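Local coordinates for peptide amidase (Stenotrophomonas maltophilia, PDB 1M22), which probably hydrolyses the C-terminal amide of peptide amides, as a serine-dependent member of the amidase signature family, at residues Gly23-Asp26 against Ser27-Thr31; Glu399-Asp402 against Ala403-Ala407. All coordinates share one frame; numbering follows the deposited sequence.

Overall arrangement
Contacts 1 and 2 are both local, each within one continuous run of chain, and they lie on opposite sides of the molecule's centre, their own centres about 47 Å apart. Contact 1 marks the start of helix 27-43, where a carboxylate gathers amide and hydroxyl donors; contact 2 belongs to the C-terminal part of helix 383-407, where the polar bonds between the two segments are all backbone ones. Both are partly buried, with one flank packed on the protein and the other toward the surface. The acids differ accordingly: Asp26 turns its carboxylate back onto its own helix, whereas Asp402 directs its carboxylate to residues outside its helix.

Contact 1: residues Gly23-Asp26 against Ser27-Thr31; sequences GELD and STTLT
One carboxylate oxygen of Asp26 gathers the first turn of helix 27-43. Its OD1 accepts a hydrogen bond from the backbone N of Thr29 at 2.8 Å, nearly in line with the carboxylate C-O bond, which is the N-cap interaction. The hydroxyl of the same residue adds a short bond, Thr29 OG1 to Asp26 OD1 at 2.5 Å, arriving on the syn side and 28° out of the carboxylate plane. Thr29 thus grips a single oxygen with both its amide and its side chain. The hydroxyl can do this because OG1 stands beside its own backbone N (chi1 -62°), while CG2 is left to meet Leu25 CD1 at 4.0 Å. A water donates to Thr29 OG1 and makes a weak bond to the N of Asp26, linking the cap to the preceding loop. Behind the cap, Leu30 N reaches Asp26 O at 3.2 Å in an almost straight bond and begins the regular helical pattern. The methyls Leu25 CD2 and Leu30 CD2 come within 4.4 Å, a loose apolar contact across the helix start. Preceding all this, Gly23 closes helix 13-21 in a Schellman motif with positive phi. The carboxylate of Asp66 in helix 58-70 accepts hydrogen bonds from the N atoms of Ser27 and Thr28, Leu25 and Leu30 pack on helix 13-21, and Thr31 rests on strand 123-128.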
loop_
_atom_site.group_PDB
_atom_site.type_symbol
_atom_site.label_atom_id
_atom_site.label_comp_id
_atom_site.label_asym_id
_atom_site.label_seq_id
_atom_site.Cartn_x
_atom_site.Cartn_y
_atom_site.Cartn_z
ATOM N N GLY A 23 8.255 11.069 -28.451
ATOM C CA GLY A 23 8.552 10.043 -29.435
ATOM C C GLY A 23 9.884 9.337 -29.254
ATOM O O GLY A 23 10.374 8.688 -30.179
ATOM N N GLU A 24 10.473 9.453 -28.069
ATOM C CA GLU A 24 11.756 8.811 -27.802
ATOM C C GLU A 24 11.589 7.485 -27.071
ATOM O O GLU A 24 12.564 6.779 -26.812
ATOM C CB GLU A 24 12.653 9.734 -26.977
ATOM C CG GLU A 24 13.054 11.009 -27.694
ATOM C CD GLU A 24 14.146 11.764 -26.965
ATOM O OE1 GLU A 24 15.255 11.206 -26.819
ATOM O OE2 GLU A 24 13.897 12.911 -26.538
ATOM N N LEU A 25 10.345 7.151 -26.752
ATOM C CA LEU A 25 10.034 5.917 -26.042
ATOM C C LEU A 25 8.579 5.558 -26.291
ATOM O O LEU A 25 7.743 6.440 -26.476
ATOM C CB LEU A 25 10.249 6.110 -24.533
ATOM C CG LEU A 25 9.875 4.966 -23.581
ATOM C CD1 LEU A 25 10.805 3.787 -23.807
ATOM C CD2 LEU A 25 9.975 5.447 -22.140
ATOM N N ASP A 26 8.276 4.269 -26.335
ATOM C CA ASP A 26 6.889 3.857 -26.494
ATOM C C ASP A 26 6.545 2.858 -25.402
ATOM O O ASP A 26 7.431 2.298 -24.749
ATOM C CB ASP A 26 6.604 3.269 -27.881
ATOM C CG ASP A 26 7.553 2.171 -28.264
ATOM O OD1 ASP A 26 7.920 1.353 -27.396
ATOM O OD2 ASP A 26 7.919 2.118 -29.455
ATOM N N SER A 27 5.254 2.644 -25.199
ATOM C CA SER A 27 4.798 1.745 -24.156
ATOM C C SER A 27 5.287 0.309 -24.305
ATOM O O SER A 27 5.632 -0.330 -23.312
ATOM C CB SER A 27 3.274 1.769 -24.075
ATOM O OG SER A 27 2.832 1.074 -22.920
ATOM N N THR A 28 5.331 -0.207 -25.531
ATOM C CA THR A 28 5.779 -1.583 -25.710
ATOM C C THR A 28 7.241 -1.765 -25.303
ATOM O O THR A 28 7.603 -2.780 -24.710
ATOM C CB THR A 28 5.571 -2.074 -27.165
ATOM O OG1 THR A 28 6.224 -1.187 -28.078
ATOM C CG2 THR A 28 4.090 -2.134 -27.495
ATOM N N THR A 29 8.081 -0.780 -25.603
ATOM C CA THR A 29 9.492 -0.864 -25.238
ATOM C C THR A 29 9.632 -0.850 -23.717
ATOM O O THR A 29 10.346 -1.669 -23.135
ATOM C CB THR A 29 10.293 0.316 -25.830
ATOM O OG1 THR A 29 10.222 0.270 -27.262
ATOM C CG2 THR A 29 11.749 0.244 -25.405
ATOM N N LEU A 30 8.939 0.084 -23.075
ATOM C CA LEU A 30 8.984 0.209 -21.621
ATOM C C LEU A 30 8.431 -1.050 -20.955
ATOM O O LEU A 30 9.033 -1.591 -20.022
ATOM C CB LEU A 30 8.183 1.439 -21.190
ATOM C CG LEU A 30 8.156 1.804 -19.704
ATOM C CD1 LEU A 30 9.571 1.975 -19.171
ATOM C CD2 LEU A 30 7.363 3.091 -19.530
ATOM N N THR A 31 7.291 -1.519 -21.450
ATOM C CA THR A 31 6.653 -2.711 -20.911
ATOM C C THR A 31 7.548 -3.941 -21.041
ATOM O O THR A 31 7.727 -4.689 -20.076
ATOM C CB THR A 31 5.302 -2.965 -21.615
ATOM O OG1 THR A 31 4.406 -1.889 -21.308
ATOM C CG2 THR A 31 4.686 -4.277 -21.157
HETATM O O HOH W 1 11.113 2.930 -27.657
#

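Contact 2: residues Glu399-Asp402 against Ala403-Ala407; sequences EGID and AALAA
Three backbone bonds, each from an amide to the carbonyl four residues earlier, join Gly400-Asp402 to Ala404-Ala406. Leu405 N meets Ile401 O at 2.9 Å and Ala406 N meets Asp402 O at the same 2.9 Å, whereas Ala404 N stands 3.1 Å from Gly400 O. The wider pi-type turn at 399-401 overlaps the start of this run, and Glu399 O bonds to Asn314 ND2. Apolar contact follows the same spacing. Ile401 and Leu405 lie side by side and point the same way, with Ile401 CG2 3.7 Å from Leu405 CD1. That branch of the isoleucine is placed opposite its backbone N, with CG1 beside the N (chi1 -72°). Leu405 also lies over the turn behind it, its CG 3.2 Å from Ile401 O. At Asp402, OD1 is 4.2 Å from Leu405 CD1, but the polar partners of the carboxylate are elsewhere: OD2 binds Tyr444 OH and OD1 binds Thr466 OG1, so both oxygens tie the helix to nearby loops, while Glu399 OE1 forms a salt bridge with Arg394 NH1, five residues back along the same helix. Ile401 packs on Tyr444, and Ala404 and Leu405 settle on Leu413 of strand 412-416. The i to i+4 bonds are those of a regular alpha-helix; the buried Ile401 and Ala404 against the exposed Ala406 give it an inner and an outer face, here in the helical layers that cover the large mixed sheet of the amidase fold.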
loop_
_atom_site.group_PDB
_atom_site.type_symbol
_atom_site.label_atom_id
_atom_site.label_comp_id
_atom_site.label_asym_id
_atom_site.label_seq_id
_atom_site.Cartn_x
_atom_site.Cartn_y
_atom_site.Cartn_z
ATOM N N GLU A 399 -10.542 11.351 19.218
ATOM C CA GLU A 399 -9.837 11.427 20.488
ATOM C C GLU A 399 -8.381 10.979 20.408
ATOM O O GLU A 399 -7.699 10.861 21.428
ATOM C CB GLU A 399 -10.600 10.612 21.537
ATOM C CG GLU A 399 -11.928 11.255 21.931
ATOM C CD GLU A 399 -12.836 10.331 22.724
ATOM O OE1 GLU A 399 -12.321 9.470 23.465
ATOM O OE2 GLU A 399 -14.071 10.479 22.614
ATOM N N GLY A 400 -7.907 10.748 19.186
ATOM C CA GLY A 400 -6.533 10.328 18.976
ATOM C C GLY A 400 -5.797 11.324 18.100
ATOM O O GLY A 400 -5.297 12.341 18.583
ATOM N N ILE A 401 -5.738 11.039 16.803
ATOM C CA ILE A 401 -5.064 11.925 15.866
ATOM C C ILE A 401 -5.626 13.350 15.914
ATOM O O ILE A 401 -4.867 14.320 15.974
ATOM C CB ILE A 401 -5.176 11.383 14.419
ATOM C CG1 ILE A 401 -4.280 10.149 14.257
ATOM C CG2 ILE A 401 -4.803 12.472 13.414
ATOM C CD1 ILE A 401 -4.503 9.391 12.953
ATOM N N ASP A 402 -6.949 13.481 15.900
ATOM C CA ASP A 402 -7.547 14.812 15.916
ATOM C C ASP A 402 -7.267 15.575 17.204
ATOM O O ASP A 402 -7.097 16.792 17.182
ATOM C CB ASP A 402 -9.054 14.733 15.673
ATOM C CG ASP A 402 -9.392 14.214 14.291
ATOM O OD1 ASP A 402 -8.653 14.531 13.333
ATOM O OD2 ASP A 402 -10.404 13.497 14.160
ATOM N N ALA A 403 -7.214 14.865 18.326
ATOM C CA ALA A 403 -6.935 15.517 19.600
ATOM C C ALA A 403 -5.515 16.078 19.594
ATOM O O ALA A 403 -5.272 17.184 20.075
ATOM C CB ALA A 403 -7.108 14.527 20.749
ATOM N N ALA A 404 -4.572 15.317 19.044
ATOM C CA ALA A 404 -3.188 15.767 18.980
ATOM C C ALA A 404 -3.052 16.951 18.026
ATOM O O ALA A 404 -2.352 17.919 18.323
ATOM C CB ALA A 404 -2.283 14.622 18.536
ATOM N N LEU A 405 -3.723 16.878 16.880
ATOM C CA LEU A 405 -3.657 17.970 15.913
ATOM C C LEU A 405 -4.230 19.262 16.497
ATOM O O LEU A 405 -3.674 20.340 16.301
ATOM C CB LEU A 405 -4.418 17.606 14.633
ATOM C CG LEU A 405 -3.866 16.441 13.802
ATOM C CD1 LEU A 405 -4.854 16.112 12.692
ATOM C CD2 LEU A 405 -2.497 16.799 13.228
ATOM N N ALA A 406 -5.339 19.150 17.221
ATOM C CA ALA A 406 -5.981 20.322 17.810
ATOM C C ALA A 406 -5.202 20.936 18.969
ATOM O O ALA A 406 -5.172 22.157 19.119
ATOM C CB ALA A 406 -7.385 19.962 18.275
ATOM N N ALA A 407 -4.567 20.097 19.784
ATOM C CA ALA A 407 -3.825 20.578 20.948
ATOM C C ALA A 407 -2.718 21.584 20.646
ATOM O O ALA A 407 -2.425 22.446 21.471
ATOM C CB ALA A 407 -3.250 19.396 21.724
#